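Local coordinates for RNA 2',3'-cyclic phosphodiesterase (Deinococcus radiodurans, PDB 5H7E), which belongs to the LigT-like phosphoesterases of the 2H superfamily, at residues R55-L66 / N107-I117; T150-R158 / E169-R177. All coordinates share one frame; numbering follows the deposited sequence.

From the N terminus, the chain runs through strand 6-13, helix 16-26 and strand 42-48 before it enters helix 56-67, whose residues 55-66 form one side of contact 1. Two strands, 73-83 and 91-97, follow before helix 101-114 returns antiparallel to it, so contact 1 closes a loop of 40 residues. Contact 2 opens after that loop is complete. It is a beta hairpin, with ten residues between 150-158 and 169-177. The two contacts lie in series and neither nests nor crosses. They meet in space, where Phe-174 packs against Lys-60, Gly-63 and Thr-64. A sulfate ion touches both. The helix pair packs against strands 6-13, 42-48 and 167-175 of the antiparallel sheet.

Contact 1. Residues R55-L66 / N107-I117; sequences RVEDLKRLGTRL and NLRAGIRELGI. With SO4 (sulfate ion), chain F.
The guanidinium of Arg-55 has CG1 of Ile-117 over one face, 3.6 Å above its plane and offset toward the rim. Its edges are used for polar bonds. Along the NH1 and NH2 edge, both nitrogens grip the backbone O of Leu-115 end-on, NH1 at 3.0 Å in the carbonyl plane on a lone pair. NE and NH1 hold OD2 of Asp-58 side-on. The chain of Arg-55 is bent at chi2 and chi3, which turns the group so that one edge meets Asp-58 and another meets Leu-115 O. OD1 of Asp-58 pairs with Arg-61 NH1, so the carboxylate bridges two arginines. The Arg-61 guanidinium has Glu-57 CG over one face and Asp-58 at its edge. Gly-116, with positive phi, forms a Schellman motif at the end of helix 101-114.

Beyond this polar end, the axes of 56-66 and 107-114 approach to 10.5 Å and run roughly antiparallel (148°). Leu-59 CD2 meets Ile-117 CD1 tip to tip at 3.7 Å. Leu-62 CG lies anti to the backbone N (chi1 176°), and its CD2 sits 3.7 Å from Ile-112 N. At the far end Leu-66 CD1 presses tightly on Leu-108 CA at 3.5 Å. Strands 6-13 and 42-48 line the inner side through Leu-8, Tyr-10 and Leu-48. The chemistry implies an aliphatic seam whose polar end is held by one arginine. It ties a helix terminus to a carboxylate that probably stays ionised.

Contact 2. Residues T150-R158 / E169-R177; sequences TAPGLTLYR and EVQSTFRFR. With SO4 (sulfate ion), chain F.
Phe-174 and Leu-156 meet on the well-packed side of this antiparallel hairpin. CB of Leu-156 lies near the plane of the Phe-174 ring, 3.7 Å from CE2. Leu-154 projects from the same face. Phe-176 is also buried, and its CD2 edge comes 3.2 Å from Ala-151 O. Backbone bonds run the length of the hairpin, from Phe-176 N to Pro-152 O through to the Arg-158 and Glu-169 pair. Gln-171 and Ser-172 both face Leu-156, a classic beta bulge. Gln-171 N bonds to Leu-156 O, whereas the Ser-172 N bond to that same oxygen is weak.

The second face has a packed patch too. Thr-155 CG2 sits 3.3 Å above the centre of the Tyr-157 ring and also touches Val-170 CG1. The rim is looser: Val-170 and Thr-173 are exposed, and Glu-169 lies at the margin. Gln-171 bends at chi2 (-59°), which lays its amide beside Arg-158 CB. A water bridges Gln-171 OE1 and Arg-158 NH1. At the exposed Arg-175 end, Arg-175 N donates an almost straight bond to sulfate O4 (178°). Arg-177 adds NE to O3 at 2.9 Å and NH2 to O4.

In the fold, strand 148-160 also pairs with strands 6-13 and 73-83. Tyr-157 stacks on Phe-9. Helix 56-67 covers the side of the sheet that carries Leu-154, Leu-156 and Phe-174, and Phe-176 reaches Leu-73 of strand 73-83.

Contact 1. Residues R55-L66 / N107-I117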
loop_
_atom_site.group_PDB
_atom_site.type_symbol
_atom_site.label_atom_id
_atom_site.label_comp_id
_atom_site.label_asym_id
_atom_site.label_seq_id
_atom_site.Cartn_x
_atom_site.Cartn_y
_atom_site.Cartn_z
ATOM N N ARG A 55 9.413 -18.216 6.743
ATOM C CA ARG A 55 9.888 -17.506 5.566
ATOM C C ARG A 55 10.047 -16.018 5.803
ATOM O O ARG A 55 10.498 -15.321 4.896
ATOM C CB ARG A 55 8.936 -17.712 4.374
ATOM C CG ARG A 55 8.768 -19.187 3.923
ATOM C CD ARG A 55 10.104 -19.943 3.810
ATOM N NE ARG A 55 11.055 -19.329 2.882
ATOM C CZ ARG A 55 10.963 -19.399 1.558
ATOM N NH1 ARG A 55 11.886 -18.806 0.785
ATOM N NH2 ARG A 55 9.950 -20.066 0.998
ATOM N N VAL A 56 9.689 -15.519 6.987
ATOM C CA VAL A 56 9.687 -14.078 7.198
ATOM C C VAL A 56 11.100 -13.516 7.138
ATOM O O VAL A 56 11.319 -12.423 6.617
ATOM C CB VAL A 56 8.997 -13.729 8.520
ATOM C CG1 VAL A 56 9.136 -12.242 8.811
ATOM C CG2 VAL A 56 7.515 -14.127 8.445
ATOM N N GLU A 57 12.084 -14.239 7.675
ATOM C CA GLU A 57 13.448 -13.730 7.588
ATOM C C GLU A 57 13.904 -13.564 6.149
ATOM O O GLU A 57 14.565 -12.570 5.831
ATOM C CB GLU A 57 14.409 -14.632 8.372
ATOM C CG GLU A 57 15.778 -13.994 8.576
ATOM C CD GLU A 57 15.710 -12.681 9.358
ATOM O OE1 GLU A 57 14.811 -12.526 10.219
ATOM O OE2 GLU A 57 16.562 -11.801 9.109
ATOM N N ASP A 58 13.538 -14.483 5.237
ATOM C CA ASP A 58 13.875 -14.253 3.820
ATOM C C ASP A 58 13.245 -12.977 3.296
ATOM O O ASP A 58 13.861 -12.260 2.501
ATOM C CB ASP A 58 13.433 -15.408 2.922
ATOM C CG ASP A 58 14.258 -16.684 3.142
ATOM O OD1 ASP A 58 15.408 -16.603 3.652
ATOM O OD2 ASP A 58 13.741 -17.770 2.768
ATOM N N LEU A 59 11.997 -12.715 3.684
ATOM C CA LEU A 59 11.323 -11.509 3.216
ATOM C C LEU A 59 11.986 -10.259 3.774
ATOM O O LEU A 59 11.979 -9.198 3.123
ATOM C CB LEU A 59 9.845 -11.532 3.630
ATOM C CG LEU A 59 9.056 -12.625 2.898
ATOM C CD1 LEU A 59 7.640 -12.690 3.481
ATOM C CD2 LEU A 59 8.913 -12.336 1.368
ATOM N N LYS A 60 12.501 -10.336 5.001
ATOM C CA LYS A 60 13.202 -9.202 5.593
ATOM C C LYS A 60 14.522 -8.953 4.880
ATOM O O LYS A 60 14.891 -7.806 4.634
ATOM C CB LYS A 60 13.437 -9.442 7.094
ATOM C CG LYS A 60 12.169 -9.218 7.909
ATOM C CD LYS A 60 12.279 -9.704 9.352
ATOM C CE LYS A 60 13.308 -8.927 10.141
ATOM N NZ LYS A 60 13.340 -9.360 11.593
ATOM N N ARG A 61 15.248 -10.015 4.559
ATOM C CA ARG A 61 16.482 -9.868 3.801
ATOM C C ARG A 61 16.205 -9.258 2.432
ATOM O O ARG A 61 17.006 -8.463 1.931
ATOM C CB ARG A 61 17.161 -11.225 3.655
ATOM C CG ARG A 61 17.738 -11.746 4.923
ATOM C CD ARG A 61 18.557 -13.033 4.631
ATOM N NE ARG A 61 18.801 -13.825 5.836
ATOM C CZ ARG A 61 18.176 -14.962 6.152
ATOM N NH1 ARG A 61 17.245 -15.488 5.358
ATOM N NH2 ARG A 61 18.487 -15.584 7.282
ATOM N N LEU A 62 15.117 -9.690 1.783
ATOM C CA LEU A 62 14.753 -9.115 0.483
ATOM C C LEU A 62 14.442 -7.629 0.602
ATOM O O LEU A 62 14.920 -6.820 -0.207
ATOM C CB LEU A 62 13.566 -9.887 -0.098
ATOM C CG LEU A 62 13.020 -9.324 -1.426
ATOM C CD1 LEU A 62 14.081 -9.476 -2.558
ATOM C CD2 LEU A 62 11.779 -10.147 -1.699
ATOM N N GLY A 63 13.695 -7.238 1.631
ATOM C CA GLY A 63 13.389 -5.822 1.814
ATOM C C GLY A 63 14.644 -4.995 2.024
ATOM O O GLY A 63 14.812 -3.939 1.412
ATOM N N THR A 64 15.597 -5.514 2.809
ATOM C CA THR A 64 16.831 -4.775 3.028
ATOM C C THR A 64 17.631 -4.645 1.734
ATOM O O THR A 64 18.137 -3.562 1.424
ATOM C CB THR A 64 17.646 -5.502 4.112
ATOM O OG1 THR A 64 16.928 -5.421 5.347
ATOM C CG2 THR A 64 19.000 -4.860 4.295
ATOM N N ARG A 65 17.741 -5.723 0.963
ATOM C CA ARG A 65 18.584 -5.680 -0.230
ATOM C C ARG A 65 18.005 -4.724 -1.268
ATOM O O ARG A 65 18.756 -4.003 -1.941
ATOM C CB ARG A 65 18.715 -7.083 -0.821
ATOM C CG ARG A 65 19.648 -7.209 -1.996
ATOM C CD ARG A 65 19.533 -8.601 -2.626
ATOM N NE ARG A 65 18.744 -8.538 -3.858
ATOM C CZ ARG A 65 17.716 -9.327 -4.147
ATOM N NH1 ARG A 65 17.351 -10.277 -3.302
ATOM N NH2 ARG A 65 17.065 -9.173 -5.296
ATOM N N LEU A 66 16.682 -4.712 -1.419
ATOM C CA LEU A 66 16.080 -3.890 -2.489
ATOM C C LEU A 66 16.102 -2.407 -2.152
ATOM O O LEU A 66 16.013 -1.570 -3.059
ATOM C CB LEU A 66 14.640 -4.328 -2.782
ATOM C CG LEU A 66 14.595 -5.710 -3.459
ATOM C CD1 LEU A 66 13.182 -6.215 -3.810
ATOM C CD2 LEU A 66 15.516 -5.814 -4.688
ATOM N N ASN A 107 10.574 -5.256 -8.749
ATOM C CA ASN A 107 11.707 -6.039 -8.217
ATOM C C ASN A 107 11.279 -6.823 -6.983
ATOM O O ASN A 107 11.711 -7.968 -6.787
ATOM C CB ASN A 107 12.873 -5.133 -7.826
ATOM C CG ASN A 107 13.761 -4.736 -9.004
ATOM O OD1 ASN A 107 14.922 -5.083 -9.033
ATOM N ND2 ASN A 107 13.222 -4.014 -9.946
ATOM N N LEU A 108 10.448 -6.203 -6.133
ATOM C CA LEU A 108 9.961 -6.883 -4.939
ATOM C C LEU A 108 9.131 -8.102 -5.323
ATOM O O LEU A 108 9.337 -9.215 -4.807
ATOM C CB LEU A 108 9.153 -5.849 -4.132
ATOM C CG LEU A 108 8.634 -6.314 -2.836
ATOM C CD1 LEU A 108 9.838 -6.534 -1.856
ATOM C CD2 LEU A 108 7.685 -5.228 -2.322
ATOM N N ARG A 109 8.187 -7.907 -6.248
ATOM C CA ARG A 109 7.327 -9.013 -6.665
ATOM C C ARG A 109 8.147 -10.126 -7.285
ATOM O O ARG A 109 7.875 -11.320 -7.054
ATOM C CB ARG A 109 6.252 -8.488 -7.639
ATOM C CG ARG A 109 5.271 -7.591 -6.916
ATOM C CD ARG A 109 4.418 -6.862 -7.953
ATOM N NE ARG A 109 3.403 -6.054 -7.285
ATOM C CZ ARG A 109 2.190 -5.816 -7.793
ATOM N NH1 ARG A 109 1.874 -6.299 -9.015
ATOM N NH2 ARG A 109 1.327 -5.112 -7.062
ATOM N N ALA A 110 9.149 -9.764 -8.097
ATOM C CA ALA A 110 10.001 -10.792 -8.663
ATOM C C ALA A 110 10.783 -11.521 -7.578
ATOM O O ALA A 110 10.998 -12.739 -7.684
ATOM C CB ALA A 110 10.955 -10.180 -9.696
ATOM N N GLY A 111 11.304 -10.776 -6.595
ATOM C CA GLY A 111 12.076 -11.419 -5.540
ATOM C C GLY A 111 11.227 -12.348 -4.695
ATOM O O GLY A 111 11.698 -13.392 -4.250
ATOM N N ILE A 112 9.993 -11.951 -4.435
ATOM C CA ILE A 112 9.113 -12.781 -3.637
ATOM C C ILE A 112 8.850 -14.096 -4.363
ATOM O O ILE A 112 8.872 -15.153 -3.758
ATOM C CB ILE A 112 7.789 -12.071 -3.336
ATOM C CG1 ILE A 112 8.039 -10.835 -2.484
ATOM C CG2 ILE A 112 6.837 -12.998 -2.610
ATOM C CD1 ILE A 112 6.835 -9.941 -2.367
ATOM N N ARG A 113 8.628 -14.012 -5.666
ATOM C CA ARG A 113 8.385 -15.179 -6.505
ATOM C C ARG A 113 9.600 -16.086 -6.521
ATOM O O ARG A 113 9.482 -17.301 -6.471
ATOM C CB ARG A 113 8.100 -14.712 -7.923
ATOM C CG ARG A 113 7.536 -15.735 -8.894
ATOM C CD ARG A 113 7.053 -15.066 -10.186
ATOM N NE ARG A 113 6.734 -13.649 -9.978
ATOM C CZ ARG A 113 6.057 -12.864 -10.809
ATOM N NH1 ARG A 113 5.566 -13.338 -11.948
ATOM N NH2 ARG A 113 5.856 -11.594 -10.483
ATOM N N GLU A 114 10.770 -15.478 -6.591
ATOM C CA GLU A 114 12.025 -16.209 -6.631
ATOM C C GLU A 114 12.180 -17.031 -5.350
ATOM O O GLU A 114 12.761 -18.103 -5.364
ATOM C CB GLU A 114 13.202 -15.279 -6.922
ATOM C CG GLU A 114 13.243 -14.843 -8.384
ATOM C CD GLU A 114 14.045 -13.579 -8.646
ATOM O OE1 GLU A 114 14.753 -13.112 -7.739
ATOM O OE2 GLU A 114 13.966 -13.051 -9.773
ATOM N N LEU A 115 11.703 -16.490 -4.239
ATOM C CA LEU A 115 11.718 -17.189 -2.953
ATOM C C LEU A 115 10.677 -18.292 -2.890
ATOM O O LEU A 115 10.666 -19.035 -1.915
ATOM C CB LEU A 115 11.473 -16.197 -1.804
ATOM C CG LEU A 115 12.644 -15.245 -1.556
ATOM C CD1 LEU A 115 12.241 -14.129 -0.647
ATOM C CD2 LEU A 115 13.891 -16.008 -0.991
ATOM N N GLY A 116 9.803 -18.419 -3.890
ATOM C CA GLY A 116 8.741 -19.412 -3.820
ATOM C C GLY A 116 7.673 -19.086 -2.800
ATOM O O GLY A 116 7.093 -19.995 -2.212
ATOM N N ILE A 117 7.444 -17.813 -2.553
ATOM C CA ILE A 117 6.420 -17.334 -1.632
ATOM C C ILE A 117 5.280 -16.758 -2.453
ATOM O O ILE A 117 5.518 -16.047 -3.435
ATOM C CB ILE A 117 7.034 -16.296 -0.680
ATOM C CG1 ILE A 117 8.096 -16.998 0.183
ATOM C CG2 ILE A 117 5.961 -15.560 0.176
ATOM C CD1 ILE A 117 8.892 -15.998 0.960
HETATM S S SO4 F . 17.565 -1.897 6.872
HETATM O O1 SO4 F . 17.560 -2.966 7.888
HETATM O O2 SO4 F . 16.903 -2.489 5.721
HETATM O O3 SO4 F . 18.938 -1.538 6.489
HETATM O O4 SO4 F . 16.921 -0.687 7.413
#

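Contact 2. Residues T150-R158 / E169-R177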
loop_
_atom_site.group_PDB
_atom_site.type_symbol
_atom_site.label_atom_id
_atom_site.label_comp_id
_atom_site.label_asym_id
_atom_site.label_seq_id
_atom_site.Cartn_x
_atom_site.Cartn_y
_atom_site.Cartn_z
ATOM N N THR A 150 8.297 12.688 1.533
ATOM C CA THR A 150 9.510 11.888 1.343
ATOM C C THR A 150 9.423 10.646 2.203
ATOM O O THR A 150 9.280 10.741 3.435
ATOM C CB THR A 150 10.749 12.701 1.707
ATOM O OG1 THR A 150 10.853 13.808 0.817
ATOM C CG2 THR A 150 12.006 11.847 1.516
ATOM N N ALA A 151 9.408 9.485 1.547
ATOM C CA ALA A 151 9.284 8.203 2.241
ATOM C C ALA A 151 10.649 7.686 2.632
ATOM O O ALA A 151 11.452 7.390 1.742
ATOM C CB ALA A 151 8.594 7.213 1.340
ATOM N N PRO A 152 10.963 7.542 3.925
ATOM C CA PRO A 152 12.311 7.118 4.315
ATOM C C PRO A 152 12.553 5.627 4.208
ATOM O O PRO A 152 13.727 5.235 4.264
ATOM C CB PRO A 152 12.425 7.607 5.762
ATOM C CG PRO A 152 11.073 7.674 6.255
ATOM C CD PRO A 152 10.149 7.953 5.081
ATOM N N GLY A 153 11.516 4.803 4.060
ATOM C CA GLY A 153 11.770 3.376 4.047
ATOM C C GLY A 153 10.547 2.647 3.536
ATOM O O GLY A 153 9.518 3.244 3.237
ATOM N N LEU A 154 10.708 1.333 3.434
ATOM C CA LEU A 154 9.675 0.411 2.989
ATOM C C LEU A 154 9.292 -0.385 4.218
ATOM O O LEU A 154 10.170 -0.691 5.030
ATOM C CB LEU A 154 10.250 -0.520 1.912
ATOM C CG LEU A 154 9.275 -1.612 1.388
ATOM C CD1 LEU A 154 8.092 -1.012 0.725
ATOM C CD2 LEU A 154 9.984 -2.590 0.460
ATOM N N THR A 155 8.010 -0.674 4.389
ATOM C CA THR A 155 7.601 -1.381 5.602
ATOM C C THR A 155 7.015 -2.739 5.229
ATOM O O THR A 155 6.233 -2.855 4.283
ATOM C CB THR A 155 6.590 -0.567 6.367
ATOM O OG1 THR A 155 7.189 0.689 6.774
ATOM C CG2 THR A 155 6.065 -1.368 7.620
ATOM N N LEU A 156 7.360 -3.771 6.029
ATOM C CA LEU A 156 6.681 -5.056 5.923
ATOM C C LEU A 156 5.658 -5.144 7.052
ATOM O O LEU A 156 6.026 -5.070 8.219
ATOM C CB LEU A 156 7.697 -6.202 5.981
ATOM C CG LEU A 156 7.120 -7.630 6.010
ATOM C CD1 LEU A 156 6.479 -7.962 4.672
ATOM C CD2 LEU A 156 8.230 -8.720 6.319
ATOM N N TYR A 157 4.379 -5.225 6.698
ATOM C CA TYR A 157 3.264 -5.271 7.645
ATOM C C TYR A 157 2.710 -6.675 7.737
ATOM O O TYR A 157 2.731 -7.443 6.763
ATOM C CB TYR A 157 2.123 -4.366 7.146
ATOM C CG TYR A 157 2.391 -2.894 7.199
ATOM C CD1 TYR A 157 2.203 -2.197 8.397
ATOM C CD2 TYR A 157 2.822 -2.206 6.074
ATOM C CE1 TYR A 157 2.411 -0.815 8.435
ATOM C CE2 TYR A 157 3.059 -0.830 6.115
ATOM C CZ TYR A 157 2.840 -0.158 7.298
ATOM O OH TYR A 157 3.083 1.200 7.318
ATOM N N ARG A 158 2.130 -6.988 8.893
ATOM C CA ARG A 158 1.263 -8.146 9.021
ATOM C C ARG A 158 -0.159 -7.645 9.231
ATOM O O ARG A 158 -0.382 -6.723 10.012
ATOM C CB ARG A 158 1.680 -9.001 10.175
ATOM C CG ARG A 158 0.798 -10.206 10.378
ATOM C CD ARG A 158 1.310 -11.025 11.506
ATOM N NE ARG A 158 0.333 -12.048 11.837
ATOM C CZ ARG A 158 0.400 -12.800 12.932
ATOM N NH1 ARG A 158 1.423 -12.662 13.766
ATOM N NH2 ARG A 158 -0.540 -13.701 13.161
ATOM N N GLU A 169 0.216 -4.520 11.788
ATOM C CA GLU A 169 1.332 -4.486 12.724
ATOM C C GLU A 169 2.623 -4.434 11.931
ATOM O O GLU A 169 2.813 -5.244 11.010
ATOM C CB GLU A 169 1.351 -5.712 13.625
ATOM C CG GLU A 169 0.128 -5.811 14.528
ATOM C CD GLU A 169 0.207 -6.986 15.483
ATOM O OE1 GLU A 169 1.207 -7.740 15.404
ATOM O OE2 GLU A 169 -0.727 -7.158 16.309
ATOM N N VAL A 170 3.493 -3.482 12.269
ATOM C CA VAL A 170 4.792 -3.397 11.600
ATOM C C VAL A 170 5.629 -4.609 11.983
ATOM O O VAL A 170 5.870 -4.880 13.170
ATOM C CB VAL A 170 5.546 -2.120 11.982
ATOM C CG1 VAL A 170 7.010 -2.218 11.460
ATOM C CG2 VAL A 170 4.883 -0.916 11.521
ATOM N N GLN A 171 6.095 -5.350 10.975
ATOM C CA GLN A 171 7.015 -6.462 11.186
ATOM C C GLN A 171 8.461 -6.027 11.083
ATOM O O GLN A 171 9.303 -6.450 11.878
ATOM C CB GLN A 171 6.782 -7.562 10.165
ATOM C CG GLN A 171 5.405 -8.099 10.182
ATOM C CD GLN A 171 5.070 -8.661 11.529
ATOM O OE1 GLN A 171 5.509 -9.750 11.862
ATOM N NE2 GLN A 171 4.317 -7.916 12.324
ATOM N N SER A 172 8.767 -5.200 10.094
ATOM C CA SER A 172 10.121 -4.722 9.896
ATOM C C SER A 172 10.047 -3.499 9.003
ATOM O O SER A 172 9.097 -3.337 8.243
ATOM C CB SER A 172 11.015 -5.786 9.259
ATOM O OG SER A 172 12.353 -5.404 9.490
ATOM N N THR A 173 11.023 -2.613 9.136
ATOM C CA THR A 173 11.146 -1.498 8.214
ATOM C C THR A 173 12.510 -1.568 7.547
ATOM O O THR A 173 13.476 -2.071 8.135
ATOM C CB THR A 173 10.968 -0.139 8.890
ATOM O OG1 THR A 173 11.936 0.007 9.938
ATOM C CG2 THR A 173 9.575 -0.007 9.468
ATOM N N PHE A 174 12.569 -1.114 6.301
ATOM C CA PHE A 174 13.797 -1.206 5.500
ATOM C C PHE A 174 14.116 0.183 4.981
ATOM O O PHE A 174 13.376 0.717 4.156
ATOM C CB PHE A 174 13.639 -2.189 4.343
ATOM C CG PHE A 174 12.908 -3.441 4.723
ATOM C CD1 PHE A 174 13.549 -4.411 5.481
ATOM C CD2 PHE A 174 11.595 -3.652 4.301
ATOM C CE1 PHE A 174 12.831 -5.564 5.887
ATOM C CE2 PHE A 174 10.879 -4.779 4.697
ATOM C CZ PHE A 174 11.516 -5.743 5.479
ATOM N N ARG A 175 15.187 0.789 5.497
ATOM C CA ARG A 175 15.484 2.174 5.149
ATOM C C ARG A 175 16.048 2.274 3.735
ATOM O O ARG A 175 16.883 1.456 3.331
ATOM C CB ARG A 175 16.514 2.723 6.132
ATOM C CG ARG A 175 16.684 4.206 6.114
ATOM C CD ARG A 175 17.477 4.713 7.351
ATOM N NE ARG A 175 17.206 6.133 7.566
ATOM C CZ ARG A 175 16.087 6.599 8.120
ATOM N NH1 ARG A 175 15.896 7.904 8.251
ATOM N NH2 ARG A 175 15.154 5.757 8.542
ATOM N N PHE A 176 15.641 3.316 3.018
ATOM C CA PHE A 176 16.286 3.666 1.749
ATOM C C PHE A 176 17.614 4.334 2.074
ATOM O O PHE A 176 17.648 5.469 2.586
ATOM C CB PHE A 176 15.375 4.607 0.947
ATOM C CG PHE A 176 14.076 4.010 0.519
ATOM C CD1 PHE A 176 14.050 2.909 -0.344
ATOM C CD2 PHE A 176 12.857 4.605 0.915
ATOM C CE1 PHE A 176 12.862 2.378 -0.765
ATOM C CE2 PHE A 176 11.625 4.070 0.508
ATOM C CZ PHE A 176 11.604 2.957 -0.330
ATOM N N ARG A 177 18.717 3.646 1.785
ATOM C CA ARG A 177 20.024 4.085 2.235
ATOM C C ARG A 177 20.882 4.606 1.099
ATOM O O ARG A 177 22.071 4.879 1.292
ATOM C CB ARG A 177 20.742 2.955 2.976
ATOM C CG ARG A 177 19.974 2.587 4.249
ATOM C CD ARG A 177 20.725 1.557 5.083
ATOM N NE ARG A 177 19.949 1.123 6.243
ATOM C CZ ARG A 177 19.950 1.722 7.436
ATOM N NH1 ARG A 177 20.689 2.809 7.647
ATOM N NH2 ARG A 177 19.186 1.240 8.419
HETATM S S SO4 F . 17.565 -1.897 6.872
HETATM O O1 SO4 F . 17.560 -2.966 7.888
HETATM O O2 SO4 F . 16.903 -2.489 5.721
HETATM O O3 SO4 F . 18.938 -1.538 6.489
HETATM O O4 SO4 F . 16.921 -0.687 7.413
HETATM O O HOH W 1 15.895 6.750 4.717
HETATM O O HOH W 2 4.325 -11.547 13.897
#